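Local coordinates for hypothetical protein yfcE (Escherichia coli, PDB 1SU1), which belongs to the calcineurin-like phosphoesterase superfamily and binds two zinc ions, its fold being built around two mixed beta sheets, at residues 25-30 against 184-189; 144-149 against 162-167; 155-160 against 200-205. All coordinates share one frame; numbering follows the deposited sequence.

Interaction 1 (25-30 against 184-189); sequences MMKLMF and MLDNDV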
loop_
_atom_site.group_PDB
_atom_site.type_symbol
_atom_site.label_atom_id
_atom_site.label_comp_id
_atom_site.label_asym_id
_atom_site.label_seq_id
_atom_site.Cartn_x
_atom_site.Cartn_y
_atom_site.Cartn_z
ATOM N N MET A 25 12.720 18.321 -28.952
ATOM C CA MET A 25 12.934 16.916 -28.501
ATOM C C MET A 25 12.130 16.667 -27.223
ATOM O O MET A 25 11.088 16.009 -27.259
ATOM C CB MET A 25 14.422 16.670 -28.234
ATOM C CG MET A 25 14.891 15.236 -28.456
ATOM S SD MET A 25 15.572 14.974 -30.116
ATOM C CE MET A 25 14.557 13.644 -30.729
ATOM N N MET A 26 12.610 17.203 -26.100
ATOM C CA MET A 26 11.934 17.027 -24.813
ATOM C C MET A 26 12.210 18.175 -23.837
ATOM O O MET A 26 13.361 18.426 -23.478
ATOM C CB MET A 26 12.383 15.711 -24.166
ATOM C CG MET A 26 11.684 15.366 -22.858
ATOM S SD MET A 26 10.545 13.991 -23.033
ATOM C CE MET A 26 9.037 14.709 -22.416
ATOM N N LYS A 27 11.153 18.848 -23.388
ATOM C CA LYS A 27 11.305 19.948 -22.441
ATOM C C LYS A 27 10.402 19.771 -21.225
ATOM O O LYS A 27 9.188 19.705 -21.351
ATOM C CB LYS A 27 10.999 21.287 -23.128
ATOM C CG LYS A 27 11.359 22.504 -22.289
ATOM C CD LYS A 27 11.292 23.795 -23.104
ATOM C CE LYS A 27 11.715 24.992 -22.262
ATOM N NZ LYS A 27 11.762 26.252 -23.060
ATOM N N LEU A 28 10.994 19.720 -20.040
ATOM C CA LEU A 28 10.206 19.548 -18.830
ATOM C C LEU A 28 10.622 20.475 -17.689
ATOM O O LEU A 28 11.793 20.805 -17.540
ATOM C CB LEU A 28 10.319 18.101 -18.335
ATOM C CG LEU A 28 10.131 16.964 -19.343
ATOM C CD1 LEU A 28 10.657 15.667 -18.727
ATOM C CD2 LEU A 28 8.685 16.849 -19.737
ATOM N N MET A 29 9.647 20.872 -16.877
ATOM C CA MET A 29 9.905 21.702 -15.712
ATOM C C MET A 29 9.636 20.841 -14.473
ATOM O O MET A 29 8.684 20.070 -14.448
ATOM C CB MET A 29 8.984 22.925 -15.695
ATOM C CG MET A 29 9.246 23.847 -14.501
ATOM S SD MET A 29 8.288 25.398 -14.553
ATOM C CE MET A 29 8.489 25.938 -12.864
ATOM N N PHE A 30 10.475 20.991 -13.455
ATOM C CA PHE A 30 10.349 20.243 -12.208
ATOM C C PHE A 30 10.175 21.147 -10.993
ATOM O O PHE A 30 10.855 22.162 -10.862
ATOM C CB PHE A 30 11.594 19.384 -11.956
ATOM C CG PHE A 30 11.928 18.443 -13.078
ATOM C CD1 PHE A 30 12.598 18.904 -14.210
ATOM C CD2 PHE A 30 11.580 17.090 -13.003
ATOM C CE1 PHE A 30 12.919 18.029 -15.256
ATOM C CE2 PHE A 30 11.892 16.213 -14.038
ATOM C CZ PHE A 30 12.563 16.679 -15.167
ATOM N N MET A 184 14.693 22.145 -14.584
ATOM C CA MET A 184 14.273 22.135 -15.976
ATOM C C MET A 184 15.107 21.148 -16.787
ATOM O O MET A 184 16.280 20.925 -16.497
ATOM C CB MET A 184 14.435 23.540 -16.583
ATOM C CG MET A 184 13.688 23.775 -17.891
ATOM S SD MET A 184 11.919 24.076 -17.650
ATOM C CE MET A 184 11.950 25.130 -16.207
ATOM N N LEU A 185 14.482 20.552 -17.794
ATOM C CA LEU A 185 15.176 19.642 -18.692
ATOM C C LEU A 185 14.993 20.313 -20.039
ATOM O O LEU A 185 13.863 20.562 -20.457
ATOM C CB LEU A 185 14.510 18.255 -18.710
ATOM C CG LEU A 185 15.092 17.063 -19.509
ATOM C CD1 LEU A 185 14.188 16.729 -20.683
ATOM C CD2 LEU A 185 16.509 17.337 -19.972
ATOM N N ASP A 186 16.093 20.663 -20.691
ATOM C CA ASP A 186 15.986 21.276 -21.997
ATOM C C ASP A 186 16.762 20.396 -22.952
ATOM O O ASP A 186 17.945 20.630 -23.236
ATOM C CB ASP A 186 16.530 22.703 -21.990
ATOM C CG ASP A 186 16.263 23.427 -23.303
ATOM O OD1 ASP A 186 15.160 23.240 -23.876
ATOM O OD2 ASP A 186 17.151 24.184 -23.762
ATOM N N ASN A 187 16.076 19.348 -23.403
ATOM C CA ASN A 187 16.624 18.365 -24.323
ATOM C C ASN A 187 17.718 17.489 -23.707
ATOM O O ASN A 187 17.448 16.337 -23.360
ATOM C CB ASN A 187 17.121 19.068 -25.588
ATOM C CG ASN A 187 16.031 19.906 -26.244
ATOM O OD1 ASN A 187 14.908 19.437 -26.444
ATOM N ND2 ASN A 187 16.357 21.151 -26.577
ATOM N N ASP A 188 18.933 18.014 -23.549
ATOM C CA ASP A 188 20.016 17.216 -22.975
ATOM C C ASP A 188 20.719 17.785 -21.743
ATOM O O ASP A 188 21.777 17.289 -21.354
ATOM C CB ASP A 188 21.069 16.903 -24.037
ATOM C CG ASP A 188 21.686 18.160 -24.638
ATOM O OD1 ASP A 188 21.894 19.144 -23.887
ATOM O OD2 ASP A 188 21.975 18.163 -25.858
ATOM N N VAL A 189 20.146 18.813 -21.124
ATOM C CA VAL A 189 20.755 19.383 -19.926
ATOM C C VAL A 189 19.725 19.534 -18.820
ATOM O O VAL A 189 18.587 19.917 -19.075
ATOM C CB VAL A 189 21.405 20.779 -20.204
ATOM C CG1 VAL A 189 21.989 21.345 -18.908
ATOM C CG2 VAL A 189 22.506 20.653 -21.261
#
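Met-184 meets Met-29 because its chain sets out with CG opposite the backbone N (chi1 -164°) and then bends twice, while Met-29 runs on extended. The two chains meet at a slant, and CE of Met-184 comes within 3.4 Å of CG of Met-29, closer than two such carbons normally sit. They belong to an antiparallel strand pair, 27-30 with 184-186, inside the six-stranded mixed sheet of the calcineurin-like phosphoesterase fold; strand 55-58 runs parallel along the other edge of 27-31. Leu-28 and Leu-185 form the hydrogen-bonded pair: Leu-28 N reaches a lone pair of Leu-185 O at 3.0 Å, and Leu-185 N reaches Leu-28 O at 2.7 Å. Their side chains lie alongside each other on one face. There CB of Leu-185 sits at the edge of the Phe-30 ring, 3.8 Å from CE1, while CD1 of Leu-185 touches CG of Met-26 at 3.6 Å. Lys-27 is on the face of the methionine pair; its extended chain passes Asp-186 without ion contact, and NZ bonds to Ser-51 O. Past the strand, Asn-187 grips Met-26 twice: its N donates to Met-26 O, and its OD1 accepts a hydrogen bond from Met-26 N in the carbonyl plane at 3.2 Å.

Interaction 2 (144-149 against 162-167); sequences NDVLVY and EIFHFN
Leu-147 carries the centre of the backbone ladder, its N donating to Phe-164 O at 2.7 Å and its O accepting a hydrogen bond from Phe-166 N at 3.0 Å, so that one residue bonds to the two neighbours of His-165. Phe-164 N to Asp-145 O and Tyr-149 N to Phe-166 O continue the pattern to either side, and Asn-144 N adds a nearly straight bond to Glu-162 O. CA-H...O contacts run between these rungs, from Val-146 CA to Phe-164 O and from Val-148 CA to Phe-166 O.

Most of the apolar packing is on the face of Val-146, Val-148, Phe-164 and Phe-166. CG2 of Val-146 leans on CB of Phe-164 at 3.7 Å, and its CG1 lies 4.1 Å from CB of Phe-166. Val-148 and Phe-166 run alongside each other, with CG1 at the edge of the ring. Leu-190 and Val-192 of the other sheet pack on this face, touching Phe-166. Strands 146-148 and 163-167 run parallel in the five-stranded mixed sheet of the fold. From 146-148 the chain skips one place to 156-160 and returns through a hairpin to fill the gap with 163-167; on the way it supplies the zinc ligands His-151 and His-153.

The aromatic and amide contact is at the far end. Tyr-149 has chi1 66°, with CG between the backbone N and the carbonyl carbon, and this swings the ring across Asn-167 at about a right angle. CB of Asn-167 lies over one ring face, 4.1 Å from the centroid, in a CH-pi contact, and the amide plane is turned 62° from the ring. Asn-167 OD1 accepts a hydrogen bond from Gly-169 N. A water weakly joins Tyr-149 OH to Asn-167 ND2, which donates to it at 3.1 Å.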
loop_
_atom_site.group_PDB
_atom_site.type_symbol
_atom_site.label_atom_id
_atom_site.label_comp_id
_atom_site.label_asym_id
_atom_site.label_seq_id
_atom_site.Cartn_x
_atom_site.Cartn_y
_atom_site.Cartn_z
ATOM N N ASN A 144 24.325 5.800 -17.683
ATOM C CA ASN A 144 23.868 7.052 -18.290
ATOM C C ASN A 144 22.391 7.361 -18.074
ATOM O O ASN A 144 21.825 8.198 -18.783
ATOM C CB ASN A 144 24.185 7.084 -19.790
ATOM C CG ASN A 144 25.665 7.305 -20.071
ATOM O OD1 ASN A 144 26.508 7.211 -19.171
ATOM N ND2 ASN A 144 25.986 7.601 -21.325
ATOM N N ASP A 145 21.765 6.680 -17.112
ATOM C CA ASP A 145 20.367 6.957 -16.785
ATOM C C ASP A 145 20.377 8.022 -15.686
ATOM O O ASP A 145 21.423 8.313 -15.100
ATOM C CB ASP A 145 19.631 5.705 -16.273
ATOM C CG ASP A 145 19.127 4.811 -17.394
ATOM O OD1 ASP A 145 18.938 5.300 -18.528
ATOM O OD2 ASP A 145 18.897 3.616 -17.127
ATOM N N VAL A 146 19.213 8.586 -15.389
ATOM C CA VAL A 146 19.136 9.621 -14.369
ATOM C C VAL A 146 18.173 9.344 -13.225
ATOM O O VAL A 146 17.001 9.068 -13.452
ATOM C CB VAL A 146 18.717 10.987 -14.998
ATOM C CG1 VAL A 146 18.793 12.089 -13.948
ATOM C CG2 VAL A 146 19.605 11.316 -16.206
ATOM N N LEU A 147 18.662 9.433 -11.993
ATOM C CA LEU A 147 17.783 9.277 -10.842
ATOM C C LEU A 147 17.288 10.696 -10.501
ATOM O O LEU A 147 18.079 11.551 -10.093
ATOM C CB LEU A 147 18.534 8.702 -9.639
ATOM C CG LEU A 147 17.752 8.799 -8.314
ATOM C CD1 LEU A 147 16.520 7.912 -8.365
ATOM C CD2 LEU A 147 18.644 8.392 -7.149
ATOM N N VAL A 148 15.994 10.948 -10.688
ATOM C CA VAL A 148 15.405 12.260 -10.404
ATOM C C VAL A 148 14.577 12.209 -9.117
ATOM O O VAL A 148 13.557 11.515 -9.060
ATOM C CB VAL A 148 14.481 12.722 -11.564
ATOM C CG1 VAL A 148 13.857 14.067 -11.228
ATOM C CG2 VAL A 148 15.266 12.810 -12.868
ATOM N N TYR A 149 14.996 12.961 -8.100
ATOM C CA TYR A 149 14.301 12.969 -6.807
ATOM C C TYR A 149 14.312 14.310 -6.040
ATOM O O TYR A 149 15.069 15.234 -6.374
ATOM C CB TYR A 149 14.938 11.935 -5.897
ATOM C CG TYR A 149 16.357 12.289 -5.519
ATOM C CD1 TYR A 149 17.382 12.263 -6.468
ATOM C CD2 TYR A 149 16.676 12.683 -4.215
ATOM C CE1 TYR A 149 18.694 12.629 -6.130
ATOM C CE2 TYR A 149 17.982 13.047 -3.872
ATOM C CZ TYR A 149 18.981 13.015 -4.832
ATOM O OH TYR A 149 20.268 13.354 -4.475
ATOM N N GLU A 162 28.114 5.691 -12.438
ATOM C CA GLU A 162 27.704 5.444 -13.812
ATOM C C GLU A 162 26.360 6.066 -14.185
ATOM O O GLU A 162 25.935 5.994 -15.344
ATOM C CB GLU A 162 27.673 3.939 -14.087
ATOM C CG GLU A 162 26.883 3.110 -13.080
ATOM C CD GLU A 162 27.551 3.028 -11.710
ATOM O OE1 GLU A 162 27.430 3.988 -10.916
ATOM O OE2 GLU A 162 28.204 2.000 -11.429
ATOM N N ILE A 163 25.684 6.669 -13.212
ATOM C CA ILE A 163 24.406 7.310 -13.490
ATOM C C ILE A 163 24.435 8.777 -13.073
ATOM O O ILE A 163 25.383 9.236 -12.433
ATOM C CB ILE A 163 23.227 6.614 -12.758
ATOM C CG1 ILE A 163 23.466 6.628 -11.247
ATOM C CG2 ILE A 163 23.055 5.189 -13.281
ATOM C CD1 ILE A 163 22.212 6.366 -10.429
ATOM N N PHE A 164 23.384 9.503 -13.434
ATOM C CA PHE A 164 23.270 10.915 -13.101
ATOM C C PHE A 164 22.242 11.115 -11.992
ATOM O O PHE A 164 21.190 10.476 -11.995
ATOM C CB PHE A 164 22.816 11.711 -14.331
ATOM C CG PHE A 164 23.808 11.729 -15.455
ATOM C CD1 PHE A 164 24.978 12.480 -15.360
ATOM C CD2 PHE A 164 23.565 11.004 -16.621
ATOM C CE1 PHE A 164 25.898 12.511 -16.417
ATOM C CE2 PHE A 164 24.473 11.023 -17.681
ATOM C CZ PHE A 164 25.647 11.781 -17.581
ATOM N N HIS A 165 22.548 11.991 -11.043
ATOM C CA HIS A 165 21.614 12.317 -9.965
ATOM C C HIS A 165 21.131 13.751 -10.212
ATOM O O HIS A 165 21.937 14.638 -10.542
ATOM C CB HIS A 165 22.287 12.262 -8.588
ATOM C CG HIS A 165 22.619 10.881 -8.119
ATOM N ND1 HIS A 165 22.870 10.592 -6.794
ATOM C CD2 HIS A 165 22.781 9.718 -8.794
ATOM C CE1 HIS A 165 23.174 9.314 -6.674
ATOM N NE2 HIS A 165 23.128 8.761 -7.873
ATOM N N PHE A 166 19.829 13.980 -10.053
ATOM C CA PHE A 166 19.267 15.310 -10.240
ATOM C C PHE A 166 18.164 15.571 -9.209
ATOM O O PHE A 166 17.199 14.804 -9.123
ATOM C CB PHE A 166 18.706 15.476 -11.658
ATOM C CG PHE A 166 18.099 16.836 -11.908
ATOM C CD1 PHE A 166 18.895 17.987 -11.917
ATOM C CD2 PHE A 166 16.728 16.972 -12.111
ATOM C CE1 PHE A 166 18.328 19.251 -12.123
ATOM C CE2 PHE A 166 16.153 18.229 -12.317
ATOM C CZ PHE A 166 16.957 19.372 -12.324
ATOM N N ASN A 167 18.325 16.651 -8.437
ATOM C CA ASN A 167 17.375 17.065 -7.403
ATOM C C ASN A 167 17.180 18.584 -7.514
ATOM O O ASN A 167 18.115 19.338 -7.282
ATOM C CB ASN A 167 17.929 16.701 -6.021
ATOM C CG ASN A 167 16.937 16.970 -4.895
ATOM O OD1 ASN A 167 16.033 17.812 -5.018
ATOM N ND2 ASN A 167 17.117 16.256 -3.767
HETATM O O HOH W 1 19.856 15.854 -2.285
#

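Interaction 3 (155-160 against 200-205); sequences PVAEQR and IIAQVA
The methyl groups of Ala-157 and Ala-202, both turned toward the opposing strand, touch flank to flank, CB to CB 3.8 Å, and around this small pair the two strands come together. CB of Ala-157 also rests on the opposite main chain, 3.7 Å from Gln-203 N, so the short side chain fits against the strand itself. To one side Val-204 turns its branches toward the backbone of 157-158: with chi1 63° CG1 sits between the backbone N and the carbonyl carbon and reaches CB of Ala-157 at 4.1 Å, while CG2 is directed past it, toward CA of Glu-158. CB of Val-204 itself lies 3.9 Å from C of Ala-157.

What meets here is the edge of one sheet and the edge of the other. Strand 156-160 ends the five-stranded sheet and strand 200-205 the six-stranded one; the axes of 156-160 and of 202-205 run at 38° with a closest approach of 5.3 Å, and the backbones are not hydrogen-bonded to one another. Instead 156-160 bonds back to 163-167, and 200-205 to 189-194, where Ile-201 and Ala-202 both face Val-192 in a classic beta bulge.

At the bulge, Ile-201 and Pro-155 both point toward the opposing segment, and CG2 of the isoleucine comes within 4.2 Å of CG of the proline. Gln-203 points away from this junction, and its NE2 is bonded to Ser-191 OG.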
loop_
_atom_site.group_PDB
_atom_site.type_symbol
_atom_site.label_atom_id
_atom_site.label_comp_id
_atom_site.label_asym_id
_atom_site.label_seq_id
_atom_site.Cartn_x
_atom_site.Cartn_y
_atom_site.Cartn_z
ATOM N N PRO A 155 19.664 20.717 -3.535
ATOM C CA PRO A 155 19.835 20.629 -4.989
ATOM C C PRO A 155 21.055 19.821 -5.416
ATOM O O PRO A 155 22.116 19.911 -4.800
ATOM C CB PRO A 155 19.946 22.091 -5.402
ATOM C CG PRO A 155 20.760 22.657 -4.271
ATOM C CD PRO A 155 20.077 22.046 -3.046
ATOM N N VAL A 156 20.896 19.029 -6.469
ATOM C CA VAL A 156 21.994 18.228 -6.970
ATOM C C VAL A 156 21.889 18.126 -8.481
ATOM O O VAL A 156 20.792 18.101 -9.039
ATOM C CB VAL A 156 21.978 16.786 -6.351
ATOM C CG1 VAL A 156 23.093 15.943 -6.947
ATOM C CG2 VAL A 156 22.136 16.863 -4.837
ATOM N N ALA A 157 23.037 18.080 -9.144
ATOM C CA ALA A 157 23.081 17.945 -10.598
ATOM C C ALA A 157 24.498 17.491 -10.896
ATOM O O ALA A 157 25.412 18.309 -11.015
ATOM C CB ALA A 157 22.791 19.286 -11.280
ATOM N N GLU A 158 24.689 16.180 -10.991
ATOM C CA GLU A 158 26.017 15.650 -11.235
ATOM C C GLU A 158 25.998 14.169 -11.575
ATOM O O GLU A 158 25.010 13.474 -11.350
ATOM C CB GLU A 158 26.885 15.848 -9.991
ATOM C CG GLU A 158 26.406 15.054 -8.788
ATOM C CD GLU A 158 27.272 15.258 -7.557
ATOM O OE1 GLU A 158 28.515 15.236 -7.689
ATOM O OE2 GLU A 158 26.710 15.431 -6.452
ATOM N N GLN A 159 27.109 13.694 -12.116
ATOM C CA GLN A 159 27.245 12.292 -12.445
ATOM C C GLN A 159 27.848 11.637 -11.214
ATOM O O GLN A 159 28.871 12.087 -10.703
ATOM C CB GLN A 159 28.190 12.107 -13.626
ATOM C CG GLN A 159 28.257 10.682 -14.123
ATOM C CD GLN A 159 29.478 10.434 -14.972
ATOM O OE1 GLN A 159 30.602 10.383 -14.464
ATOM N NE2 GLN A 159 29.272 10.288 -16.276
ATOM N N ARG A 160 27.194 10.595 -10.721
ATOM C CA ARG A 160 27.682 9.867 -9.554
ATOM C C ARG A 160 27.882 8.421 -9.961
ATOM O O ARG A 160 26.927 7.649 -10.030
ATOM C CB ARG A 160 26.677 9.953 -8.409
ATOM C CG ARG A 160 26.890 11.137 -7.491
ATOM C CD ARG A 160 27.144 10.668 -6.058
ATOM N NE ARG A 160 27.482 11.775 -5.163
ATOM C CZ ARG A 160 28.500 11.748 -4.303
ATOM N NH1 ARG A 160 29.279 10.670 -4.225
ATOM N NH2 ARG A 160 28.753 12.793 -3.518
ATOM N N ILE A 200 21.358 30.125 -12.360
ATOM C CA ILE A 200 21.744 28.720 -12.322
ATOM C C ILE A 200 22.467 28.301 -11.046
ATOM O O ILE A 200 23.574 28.765 -10.774
ATOM C CB ILE A 200 22.672 28.366 -13.498
ATOM C CG1 ILE A 200 22.063 28.838 -14.824
ATOM C CG2 ILE A 200 22.938 26.860 -13.498
ATOM C CD1 ILE A 200 20.686 28.282 -15.139
ATOM N N ILE A 201 21.849 27.402 -10.282
ATOM C CA ILE A 201 22.446 26.906 -9.042
ATOM C C ILE A 201 23.330 25.688 -9.329
ATOM O O ILE A 201 24.364 25.483 -8.687
ATOM C CB ILE A 201 21.345 26.515 -8.037
ATOM C CG1 ILE A 201 20.575 27.769 -7.614
ATOM C CG2 ILE A 201 21.957 25.817 -6.824
ATOM C CD1 ILE A 201 19.359 27.489 -6.757
ATOM N N ALA A 202 22.922 24.885 -10.307
ATOM C CA ALA A 202 23.665 23.680 -10.681
ATOM C C ALA A 202 23.088 23.120 -11.968
ATOM O O ALA A 202 21.902 23.291 -12.244
ATOM C CB ALA A 202 23.561 22.645 -9.572
ATOM N N GLN A 203 23.922 22.475 -12.772
ATOM C CA GLN A 203 23.436 21.892 -14.013
ATOM C C GLN A 203 24.366 20.776 -14.494
ATOM O O GLN A 203 25.563 20.763 -14.184
ATOM C CB GLN A 203 23.270 22.976 -15.096
ATOM C CG GLN A 203 24.523 23.781 -15.388
ATOM C CD GLN A 203 24.313 24.910 -16.420
ATOM O OE1 GLN A 203 25.269 25.569 -16.817
ATOM N NE2 GLN A 203 23.070 25.117 -16.858
ATOM N N VAL A 204 23.809 19.826 -15.239
ATOM C CA VAL A 204 24.608 18.717 -15.740
ATOM C C VAL A 204 24.117 18.331 -17.119
ATOM O O VAL A 204 22.914 18.374 -17.398
ATOM C CB VAL A 204 24.531 17.486 -14.771
ATOM C CG1 VAL A 204 23.094 16.969 -14.682
ATOM C CG2 VAL A 204 25.477 16.384 -15.233
ATOM N N ALA A 205 25.054 17.993 -17.996
ATOM C CA ALA A 205 24.703 17.571 -19.348
ATOM C C ALA A 205 24.712 16.044 -19.316
ATOM O O ALA A 205 25.679 15.430 -18.866
ATOM C CB ALA A 205 25.727 18.070 -20.352
#

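Interactions 1 and 2 meet through apolar packing by the Phe-30 ring between the two sheets: CE2 of Phe-30 lies 4.0 Å from CG1 of Val-148, and CD1 of Phe-30 lies 4.1 Å from CE2 of Phe-166. Interaction 3 joins the sheets at their edges. It shares a sheet with interaction 2, where Glu-158 O and His-165 N (2.9 Å) probably bond, and another with interaction 1, where CG1 of Val-189 touches Val-204 O at 3.5 Å. All three lie outside the metal shell of Asp-33, His-35, Asp-61, Asn-97, His-129, His-151 and His-153. The side chain of Asn-167 is about 9 Å from a zinc ion, Pro-155 about 12 Å and Phe-30 about 14 Å.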